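Local coordinates for chitin oligosaccahride binding protein NagB1 (Paenibacillus sp. FPU-7, PDB 7EHP), which binds short chitin oligosaccharides such as N,N'-diacetylchitobiose as an extracellular solute-binding protein, probably delivering them to a membrane transporter, at residues Trp166-Met171 against Lys205-Leu210; Thr174-Thr179 against Pro351-Ile356. All coordinates share one frame; numbering follows the deposited sequence.

Interaction 1. Residues Trp166-Met171 against Lys205-Leu210; sequences WVANMM and KRYDTL. With NAG (2-acetamido-2-deoxy-beta-D-glucopyranose), chain C.
Tyr207 lays the hydroxyl end of its ring against Ala168, where the helix 198-213 faces the helix 165-180. Its CG stands anti to the backbone N (chi1 -174°), which sends the ring across the gap until OH lies 3.0 Å from Ala168 O and 3.4 Å from Ala168 CB. The carbonyl oxygen sits obliquely to the ring, 3.4 Å from Tyr207 CE2, while the backbone C of Met171 approaches the rim of the ring. One turn further along, Met171 reaches out with an extended chain that bends only at its last torsion, and SD meets Leu210 CD1 at 3.4 Å as the two side chains cross obliquely. The segment axes stay 11.6 Å apart at an angle of 113°, so Tyr207 and Leu210 reach over from 205-210, Tyr207 to backbone atoms as well as to Ala168 CB, in the buried interior of this periplasmic-binding-protein-like fold. Phe160 and Met369 also touch Tyr207, and Phe241 of strand 237-243 touches Met171. Near the start of helix 165-180, Trp166 belongs to the glycan pocket and carries the acetamido group of the NAG over one indole face, N2 standing 3.5 Å above the ring plane and the methyl C8 over the pyrrole side, 3.5 Å from NE1. Val167 CG2 backs the opposite face, and Tyr225 meets the indole edge-to-face.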
ATOM      1  N   TRP A 166       9.047  -5.172   2.279  1.00 16.46           N
ATOM      2  CA  TRP A 166       8.009  -4.194   2.584  1.00 14.01           C
ATOM      3  C   TRP A 166       6.765  -4.861   3.153  1.00 13.05           C
ATOM      4  O   TRP A 166       6.005  -4.223   3.890  1.00 13.93           O
ATOM      5  CB  TRP A 166       7.663  -3.379   1.320  1.00 16.30           C
ATOM      6  CG  TRP A 166       6.906  -4.168   0.297  1.00 15.07           C
ATOM      7  CD1 TRP A 166       7.434  -4.939  -0.721  1.00 14.08           C
ATOM      8  CD2 TRP A 166       5.486  -4.288   0.195  1.00 15.43           C
ATOM      9  NE1 TRP A 166       6.417  -5.529  -1.438  1.00 15.12           N
ATOM     10  CE2 TRP A 166       5.212  -5.141  -0.898  1.00 15.84           C
ATOM     11  CE3 TRP A 166       4.414  -3.743   0.909  1.00 15.68           C
ATOM     12  CZ2 TRP A 166       3.907  -5.462  -1.285  1.00 16.68           C
ATOM     13  CZ3 TRP A 166       3.115  -4.061   0.520  1.00 16.50           C
ATOM     14  CH2 TRP A 166       2.874  -4.915  -0.559  1.00 13.74           C
ATOM     15  N   VAL A 167       6.540  -6.139   2.828  1.00 13.02           N
ATOM     16  CA  VAL A 167       5.345  -6.839   3.301  1.00 15.02           C
ATOM     17  C   VAL A 167       5.341  -6.926   4.823  1.00 14.99           C
ATOM     18  O   VAL A 167       4.295  -6.788   5.469  1.00 14.76           O
ATOM     19  CB  VAL A 167       5.257  -8.238   2.664  1.00 15.45           C
ATOM     20  CG1 VAL A 167       4.041  -8.972   3.161  1.00 14.05           C
ATOM     21  CG2 VAL A 167       5.240  -8.134   1.134  1.00 17.36           C
ATOM     22  N   ALA A 168       6.510  -7.177   5.416  1.00 16.97           N
ATOM     23  CA  ALA A 168       6.596  -7.333   6.866  1.00 16.64           C
ATOM     24  C   ALA A 168       6.267  -6.028   7.589  1.00 16.77           C
ATOM     25  O   ALA A 168       5.796  -6.048   8.732  1.00 16.09           O
ATOM     26  CB  ALA A 168       7.997  -7.820   7.247  1.00 16.10           C
ATOM     27  N   ASN A 169       6.471  -4.895   6.925  1.00 11.38           N
ATOM     28  CA  ASN A 169       6.254  -3.601   7.550  1.00 15.16           C
ATOM     29  C   ASN A 169       4.790  -3.189   7.588  1.00 15.79           C
ATOM     30  O   ASN A 169       4.463  -2.210   8.269  1.00 14.43           O
ATOM     31  CB  ASN A 169       7.094  -2.538   6.830  1.00 14.02           C
ATOM     32  CG  ASN A 169       8.552  -2.687   7.142  1.00 17.89           C
ATOM     33  OD1 ASN A 169       8.909  -3.383   8.098  1.00 18.06           O
ATOM     34  ND2 ASN A 169       9.407  -2.071   6.345  1.00 13.44           N
ATOM     35  N   MET A 170       3.902  -3.923   6.916  1.00 13.40           N
ATOM     36  CA  MET A 170       2.502  -3.524   6.848  1.00 16.05           C
ATOM     37  C   MET A 170       1.889  -3.650   8.246  1.00 16.51           C
ATOM     38  O   MET A 170       1.549  -2.642   8.882  1.00 17.07           O
ATOM     39  CB  MET A 170       1.760  -4.384   5.814  1.00 11.68           C
ATOM     40  CG  MET A 170       1.786  -3.734   4.420  1.00 12.52           C
ATOM     41  SD  MET A 170       0.700  -4.510   3.199  1.00 16.70           S
ATOM     42  CE  MET A 170       1.268  -6.212   3.121  1.00 15.49           C
ATOM     43  N   MET A 171       1.788  -4.874   8.763  1.00 18.41           N
ATOM     44  CA  MET A 171       1.237  -5.027  10.110  1.00 18.03           C
ATOM     45  C   MET A 171       2.078  -4.302  11.149  1.00 17.23           C
ATOM     46  O   MET A 171       1.542  -3.800  12.147  1.00 15.19           O
ATOM     47  CB  MET A 171       1.098  -6.506  10.474  1.00 16.42           C
ATOM     48  CG  MET A 171       0.353  -6.678  11.788  1.00 21.22           C
ATOM     49  SD  MET A 171       0.503  -8.284  12.566  1.00 22.16           S
ATOM     50  CE  MET A 171      -0.432  -9.322  11.453  1.00 17.89           C
ATOM     51  N   LYS A 205       7.455  -5.073  20.096  1.00 16.62           N
ATOM     52  CA  LYS A 205       7.458  -6.268  20.945  1.00 19.36           C
ATOM     53  C   LYS A 205       6.183  -7.072  20.761  1.00 17.25           C
ATOM     54  O   LYS A 205       6.197  -8.308  20.885  1.00 14.54           O
ATOM     55  CB  LYS A 205       7.654  -5.878  22.419  1.00 16.27           C
ATOM     56  CG  LYS A 205       9.069  -5.401  22.738  1.00 18.91           C
ATOM     57  CD  LYS A 205       9.265  -5.144  24.231  1.00 24.82           C
ATOM     58  CE  LYS A 205       8.770  -3.761  24.614  1.00 28.28           C
ATOM     59  NZ  LYS A 205       9.568  -3.198  25.730  1.00 34.38           N
ATOM     60  N   ARG A 206       5.080  -6.391  20.436  1.00 17.96           N
ATOM     61  CA  ARG A 206       3.833  -7.096  20.157  1.00 21.66           C
ATOM     62  C   ARG A 206       3.944  -7.887  18.871  1.00 16.00           C
ATOM     63  O   ARG A 206       3.424  -8.998  18.769  1.00 16.82           O
ATOM     64  CB  ARG A 206       2.676  -6.104  20.058  1.00 18.97           C
ATOM     65  CG  ARG A 206       2.176  -5.646  21.414  1.00 20.69           C
ATOM     66  CD  ARG A 206       1.181  -4.515  21.272  1.00 25.31           C
ATOM     67  NE  ARG A 206       0.861  -3.929  22.570  1.00 31.40           N
ATOM     68  CZ  ARG A 206       0.036  -4.484  23.451  1.00 32.49           C
ATOM     69  NH1 ARG A 206      -0.554  -5.647  23.173  1.00 30.10           N
ATOM     70  NH2 ARG A 206      -0.194  -3.877  24.611  1.00 30.34           N
ATOM     71  N   TYR A 207       4.566  -7.285  17.865  1.00 21.88           N
ATOM     72  CA  TYR A 207       4.838  -7.971  16.615  1.00 20.23           C
ATOM     73  C   TYR A 207       5.711  -9.193  16.861  1.00 14.25           C
ATOM     74  O   TYR A 207       5.433 -10.285  16.347  1.00 17.46           O
ATOM     75  CB  TYR A 207       5.515  -6.978  15.672  1.00 15.32           C
ATOM     76  CG  TYR A 207       5.776  -7.437  14.251  1.00 14.10           C
ATOM     77  CD1 TYR A 207       6.846  -8.287  13.941  1.00 16.33           C
ATOM     78  CD2 TYR A 207       4.995  -6.957  13.201  1.00 17.13           C
ATOM     79  CE1 TYR A 207       7.099  -8.673  12.612  1.00 16.23           C
ATOM     80  CE2 TYR A 207       5.240  -7.326  11.884  1.00 16.38           C
ATOM     81  CZ  TYR A 207       6.281  -8.173  11.588  1.00 15.94           C
ATOM     82  OH  TYR A 207       6.492  -8.510  10.254  1.00 20.17           O
ATOM     83  N   ASP A 208       6.787  -9.015  17.642  1.00 16.37           N
ATOM     84  CA  ASP A 208       7.678 -10.121  17.985  1.00 16.84           C
ATOM     85  C   ASP A 208       6.935 -11.229  18.730  1.00 18.71           C
ATOM     86  O   ASP A 208       7.230 -12.416  18.549  1.00 18.35           O
ATOM     87  CB  ASP A 208       8.850  -9.600  18.825  1.00 17.21           C
ATOM     88  CG  ASP A 208      10.083 -10.504  18.761  1.00 22.62           C
ATOM     89  OD1 ASP A 208      10.258 -11.256  17.777  1.00 20.87           O
ATOM     90  OD2 ASP A 208      10.889 -10.452  19.707  1.00 24.82           O
ATOM     91  N   THR A 209       5.962 -10.861  19.576  1.00 16.23           N
ATOM     92  CA  THR A 209       5.149 -11.875  20.247  1.00 19.34           C
ATOM     93  C   THR A 209       4.416 -12.732  19.221  1.00 16.86           C
ATOM     94  O   THR A 209       4.342 -13.955  19.353  1.00 13.24           O
ATOM     95  CB  THR A 209       4.163 -11.202  21.226  1.00 20.10           C
ATOM     96  OG1 THR A 209       4.856 -10.740  22.399  1.00 18.49           O
ATOM     97  CG2 THR A 209       3.059 -12.162  21.658  1.00 16.47           C
ATOM     98  N   LEU A 210       3.888 -12.105  18.172  1.00 16.51           N
ATOM     99  CA  LEU A 210       3.251 -12.865  17.100  1.00 15.90           C
ATOM    100  C   LEU A 210       4.244 -13.813  16.446  1.00 15.25           C
ATOM    101  O   LEU A 210       3.898 -14.950  16.093  1.00 15.99           O
ATOM    102  CB  LEU A 210       2.667 -11.899  16.060  1.00 10.34           C
ATOM    103  CG  LEU A 210       1.515 -11.008  16.518  1.00 12.68           C
ATOM    104  CD1 LEU A 210       0.976 -10.231  15.310  1.00 14.37           C
ATOM    105  CD2 LEU A 210       0.403 -11.805  17.164  1.00 14.01           C
TER
HETATM  106  C1  NAG C   2       2.106  -0.657  -1.533  1.00 18.97           C
HETATM  107  C2  NAG C   2       3.567  -0.312  -1.262  1.00 16.84           C
HETATM  108  C3  NAG C   2       3.764   0.013   0.211  1.00 14.29           C
HETATM  109  C4  NAG C   2       2.813   1.125   0.626  1.00 14.29           C
HETATM  110  C5  NAG C   2       1.374   0.744   0.283  1.00 18.03           C
HETATM  111  C6  NAG C   2       0.377   1.843   0.578  1.00 18.06           C
HETATM  112  C7  NAG C   2       5.464  -1.167  -2.569  1.00 18.56           C
HETATM  113  C8  NAG C   2       6.304  -2.352  -2.887  1.00 16.85           C
HETATM  114  N2  NAG C   2       4.470  -1.370  -1.691  1.00 17.16           N
HETATM  115  O3  NAG C   2       5.105   0.426   0.422  1.00 17.15           O
HETATM  116  O4  NAG C   2       2.900   1.359   2.025  1.00 14.14           O
HETATM  117  O5  NAG C   2       1.259   0.433  -1.112  1.00 13.78           O
HETATM  118  O6  NAG C   2       0.745   3.075  -0.028  1.00 19.21           O
HETATM  119  O7  NAG C   2       5.677  -0.060  -3.076  1.00 17.90           O

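Interaction 2. Residues Thr174-Thr179 against Pro351-Ile356; sequences TLWVRT and PAFDSI. With NAG (2-acetamido-2-deoxy-beta-D-glucopyranose), chain C.
Residues 174-179 continue helix 165-180 with its regular bonds, Arg178 N to Thr174 O among them, whereas 351-356 is a loop between strand 348-350 and helix 359-373 whose residues 353-355 take helical backbone angles. In that loop Ala352 O accepts two bonds, from Ser355 N and from Ser355 OG at 2.8 Å, the hydroxyl lying nearly in line with the C=O (161°). Ser355 thereby folds back on the turn that carries Phe353 and Asp354, and Ile356 N adds a bond to Phe353 O.

Across the gap, Trp176 and Phe353 make a T-shaped pair. The outer edge of the indole's six-membered ring points at the face of the phenyl, with centroids 5.5 Å apart and planes at 70°. Trp176 CH2 stands over that face, 3.8 Å from Phe353 CG, and the neighbouring CZ2 rests on Phe353 CB at 3.7 Å. Both residues place CG between the backbone N and the carbonyl carbon; from CB atoms that already point toward the other segment, this turn brings the rings together. Leu365 of helix 359-373 and Val185 of helix 184-190 touch both side chains, and Trp195 makes a further edge-to-face pair with Trp176.

Next to Phe353 in sequence, Asp354 faces the glycan pocket. Its OD2 takes a hydrogen bond from NAG O4 at 2.7 Å and a weak one from O3, while OD1 is in a salt bridge with Arg48; Ala352 CB lies 3.2 Å from NAG O4. The carboxylate thus has separate partners for its two oxygens, a pairing that would restrain its rotation, and the arginine would probably stabilise its negative charge as it accepts the sugar hydroxyls.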
ATOM      1  N   THR A 174       1.147  -0.493  11.623  1.00 12.60           N
ATOM      2  CA  THR A 174      -0.092  -0.357  12.420  1.00 16.08           C
ATOM      3  C   THR A 174       0.128  -0.747  13.867  1.00 17.80           C
ATOM      4  O   THR A 174      -0.479  -0.155  14.768  1.00 15.35           O
ATOM      5  CB  THR A 174      -1.206  -1.246  11.836  1.00 16.96           C
ATOM      6  OG1 THR A 174      -1.690  -0.766  10.580  1.00 21.01           O
ATOM      7  CG2 THR A 174      -2.388  -1.413  12.816  1.00 17.69           C
ATOM      8  N   LEU A 175       1.012  -1.717  14.118  1.00 13.98           N
ATOM      9  CA  LEU A 175       1.250  -2.086  15.505  1.00 16.29           C
ATOM     10  C   LEU A 175       1.945  -0.964  16.267  1.00 17.06           C
ATOM     11  O   LEU A 175       1.513  -0.619  17.367  1.00 21.67           O
ATOM     12  CB  LEU A 175       2.048  -3.385  15.573  1.00 15.68           C
ATOM     13  CG  LEU A 175       1.135  -4.616  15.638  1.00 20.77           C
ATOM     14  CD1 LEU A 175       1.962  -5.905  15.573  1.00 17.19           C
ATOM     15  CD2 LEU A 175       0.309  -4.570  16.918  1.00 21.80           C
ATOM     16  N   TRP A 176       3.014  -0.361  15.710  1.00 14.11           N
ATOM     17  CA  TRP A 176       3.658   0.670  16.530  1.00 15.32           C
ATOM     18  C   TRP A 176       2.842   1.958  16.536  1.00 21.83           C
ATOM     19  O   TRP A 176       2.975   2.755  17.467  1.00 22.63           O
ATOM     20  CB  TRP A 176       5.118   1.013  16.122  1.00 16.26           C
ATOM     21  CG  TRP A 176       5.320   1.962  14.916  1.00 16.30           C
ATOM     22  CD1 TRP A 176       5.182   3.318  14.942  1.00 17.01           C
ATOM     23  CD2 TRP A 176       5.903   1.658  13.628  1.00 13.15           C
ATOM     24  NE1 TRP A 176       5.502   3.866  13.724  1.00 16.70           N
ATOM     25  CE2 TRP A 176       5.953   2.873  12.898  1.00 19.52           C
ATOM     26  CE3 TRP A 176       6.328   0.477  12.995  1.00 16.46           C
ATOM     27  CZ2 TRP A 176       6.413   2.942  11.576  1.00 16.56           C
ATOM     28  CZ3 TRP A 176       6.777   0.546  11.687  1.00 14.28           C
ATOM     29  CH2 TRP A 176       6.818   1.773  10.989  1.00 17.55           C
ATOM     30  N   VAL A 177       2.008   2.191  15.516  1.00 18.89           N
ATOM     31  CA  VAL A 177       1.100   3.334  15.561  1.00 17.36           C
ATOM     32  C   VAL A 177      -0.011   3.087  16.579  1.00 17.61           C
ATOM     33  O   VAL A 177      -0.442   4.011  17.284  1.00 21.93           O
ATOM     34  CB  VAL A 177       0.524   3.658  14.163  1.00 21.14           C
ATOM     35  CG1 VAL A 177      -0.667   4.651  14.270  1.00 16.75           C
ATOM     36  CG2 VAL A 177       1.619   4.217  13.229  1.00 18.49           C
ATOM     37  N   ARG A 178      -0.490   1.848  16.681  1.00 16.01           N
ATOM     38  CA  ARG A 178      -1.415   1.506  17.761  1.00 22.54           C
ATOM     39  C   ARG A 178      -0.846   1.901  19.121  1.00 21.77           C
ATOM     40  O   ARG A 178      -1.545   2.490  19.958  1.00 17.64           O
ATOM     41  CB  ARG A 178      -1.724   0.004  17.750  1.00 16.61           C
ATOM     42  CG  ARG A 178      -2.845  -0.416  16.779  1.00 17.64           C
ATOM     43  CD  ARG A 178      -4.240  -0.317  17.369  1.00 21.98           C
ATOM     44  NE  ARG A 178      -5.257  -0.681  16.384  1.00 20.57           N
ATOM     45  CZ  ARG A 178      -5.599   0.081  15.342  1.00 22.65           C
ATOM     46  NH1 ARG A 178      -5.017   1.253  15.167  1.00 19.31           N
ATOM     47  NH2 ARG A 178      -6.525  -0.323  14.475  1.00 20.85           N
ATOM     48  N   THR A 179       0.430   1.578  19.361  1.00 17.72           N
ATOM     49  CA  THR A 179       0.981   1.759  20.706  1.00 23.55           C
ATOM     50  C   THR A 179       1.486   3.174  20.945  1.00 20.25           C
ATOM     51  O   THR A 179       1.373   3.679  22.065  1.00 25.34           O
ATOM     52  CB  THR A 179       2.112   0.770  20.952  1.00 21.16           C
ATOM     53  OG1 THR A 179       3.141   1.007  19.983  1.00 19.14           O
ATOM     54  CG2 THR A 179       1.600  -0.663  20.848  1.00 20.06           C
ATOM     55  N   PRO A 351      -1.356   7.709   7.181  1.00 18.34           N
ATOM     56  CA  PRO A 351      -0.738   7.205   5.951  1.00 18.02           C
ATOM     57  C   PRO A 351       0.298   6.132   6.260  1.00 17.89           C
ATOM     58  O   PRO A 351       0.713   5.937   7.401  1.00 16.91           O
ATOM     59  CB  PRO A 351      -0.090   8.454   5.334  1.00 15.21           C
ATOM     60  CG  PRO A 351       0.178   9.352   6.493  1.00 17.66           C
ATOM     61  CD  PRO A 351      -0.943   9.090   7.484  1.00 18.40           C
ATOM     62  N   ALA A 352       0.701   5.414   5.216  1.00 15.91           N
ATOM     63  CA  ALA A 352       1.772   4.439   5.383  1.00 16.51           C
ATOM     64  C   ALA A 352       3.051   5.159   5.781  1.00 17.06           C
ATOM     65  O   ALA A 352       3.325   6.266   5.312  1.00 18.46           O
ATOM     66  CB  ALA A 352       1.985   3.665   4.078  1.00 15.80           C
ATOM     67  N   PHE A 353       3.846   4.522   6.649  1.00 15.88           N
ATOM     68  CA  PHE A 353       5.086   5.142   7.126  1.00 15.81           C
ATOM     69  C   PHE A 353       6.044   5.506   5.984  1.00 16.00           C
ATOM     70  O   PHE A 353       6.786   6.488   6.088  1.00 16.40           O
ATOM     71  CB  PHE A 353       5.787   4.212   8.135  1.00 14.33           C
ATOM     72  CG  PHE A 353       6.631   3.132   7.496  1.00 13.02           C
ATOM     73  CD1 PHE A 353       6.042   1.963   7.021  1.00 16.95           C
ATOM     74  CD2 PHE A 353       7.998   3.281   7.385  1.00 13.49           C
ATOM     75  CE1 PHE A 353       6.812   0.971   6.412  1.00 14.60           C
ATOM     76  CE2 PHE A 353       8.773   2.298   6.785  1.00 17.43           C
ATOM     77  CZ  PHE A 353       8.182   1.147   6.298  1.00 14.85           C
ATOM     78  N   ASP A 354       6.068   4.730   4.897  1.00 17.04           N
ATOM     79  CA  ASP A 354       6.981   5.030   3.795  1.00 17.59           C
ATOM     80  C   ASP A 354       6.589   6.286   3.017  1.00 19.19           C
ATOM     81  O   ASP A 354       7.354   6.733   2.144  1.00 14.48           O
ATOM     82  CB  ASP A 354       7.042   3.848   2.842  1.00 14.85           C
ATOM     83  CG  ASP A 354       5.670   3.415   2.389  1.00 16.78           C
ATOM     84  OD1 ASP A 354       5.195   3.919   1.343  1.00 17.79           O
ATOM     85  OD2 ASP A 354       5.056   2.607   3.098  1.00 13.70           O
ATOM     86  N   SER A 355       5.417   6.847   3.285  1.00 16.33           N
ATOM     87  CA  SER A 355       5.110   8.150   2.719  1.00 18.96           C
ATOM     88  C   SER A 355       5.744   9.276   3.521  1.00 22.40           C
ATOM     89  O   SER A 355       5.826  10.399   3.016  1.00 15.95           O
ATOM     90  CB  SER A 355       3.596   8.365   2.645  1.00 19.46           C
ATOM     91  OG  SER A 355       3.075   8.674   3.929  1.00 28.08           O
ATOM     92  N   ILE A 356       6.210   8.987   4.741  1.00 18.52           N
ATOM     93  CA  ILE A 356       6.748   9.990   5.651  1.00 19.96           C
ATOM     94  C   ILE A 356       8.266   9.869   5.797  1.00 23.27           C
ATOM     95  O   ILE A 356       8.980  10.872   5.721  1.00 21.67           O
ATOM     96  CB  ILE A 356       6.045   9.922   7.028  1.00 22.38           C
ATOM     97  CG1 ILE A 356       4.566  10.263   6.878  1.00 19.78           C
ATOM     98  CG2 ILE A 356       6.699  10.906   8.013  1.00 22.99           C
ATOM     99  CD1 ILE A 356       3.712   9.807   8.009  1.00 19.77           C
TER
HETATM  100  C1  NAG C   2       2.106  -0.657  -1.533  1.00 18.97           C
HETATM  101  C2  NAG C   2       3.567  -0.312  -1.262  1.00 16.84           C
HETATM  102  C3  NAG C   2       3.764   0.013   0.211  1.00 14.29           C
HETATM  103  C4  NAG C   2       2.813   1.125   0.626  1.00 14.29           C
HETATM  104  C5  NAG C   2       1.374   0.744   0.283  1.00 18.03           C
HETATM  105  C6  NAG C   2       0.377   1.843   0.578  1.00 18.06           C
HETATM  106  C7  NAG C   2       5.464  -1.167  -2.569  1.00 18.56           C
HETATM  107  C8  NAG C   2       6.304  -2.352  -2.887  1.00 16.85           C
HETATM  108  N2  NAG C   2       4.470  -1.370  -1.691  1.00 17.16           N
HETATM  109  O3  NAG C   2       5.105   0.426   0.422  1.00 17.15           O
HETATM  110  O4  NAG C   2       2.900   1.359   2.025  1.00 14.14           O
HETATM  111  O5  NAG C   2       1.259   0.433  -1.112  1.00 13.78           O
HETATM  112  O6  NAG C   2       0.745   3.075  -0.028  1.00 19.21           O
HETATM  113  O7  NAG C   2       5.677  -0.060  -3.076  1.00 17.90           O

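From the N terminus, the first segments reached are in helix 165-180, whose early turns serve interaction 1 and whose later turns serve interaction 2. Thirty-three mostly helical residues on from 166-171, 205-210 in helix 198-213 returns to it and closes the short loop. The second loop is far longer: 171 residues separate 174-179 from 351-356, which lies just past strand 348-350. Since 174-179 falls between the segments of interaction 1 while 351-356 lies beyond 205-210, the two loops cross. Helix 165-180 is thus tied to helix 198-213 and to the pocket loop. Asn169 ND2 touches Phe353 CZ, Leu175 packs on Tyr207, and both interactions include residues contacting the same NAG.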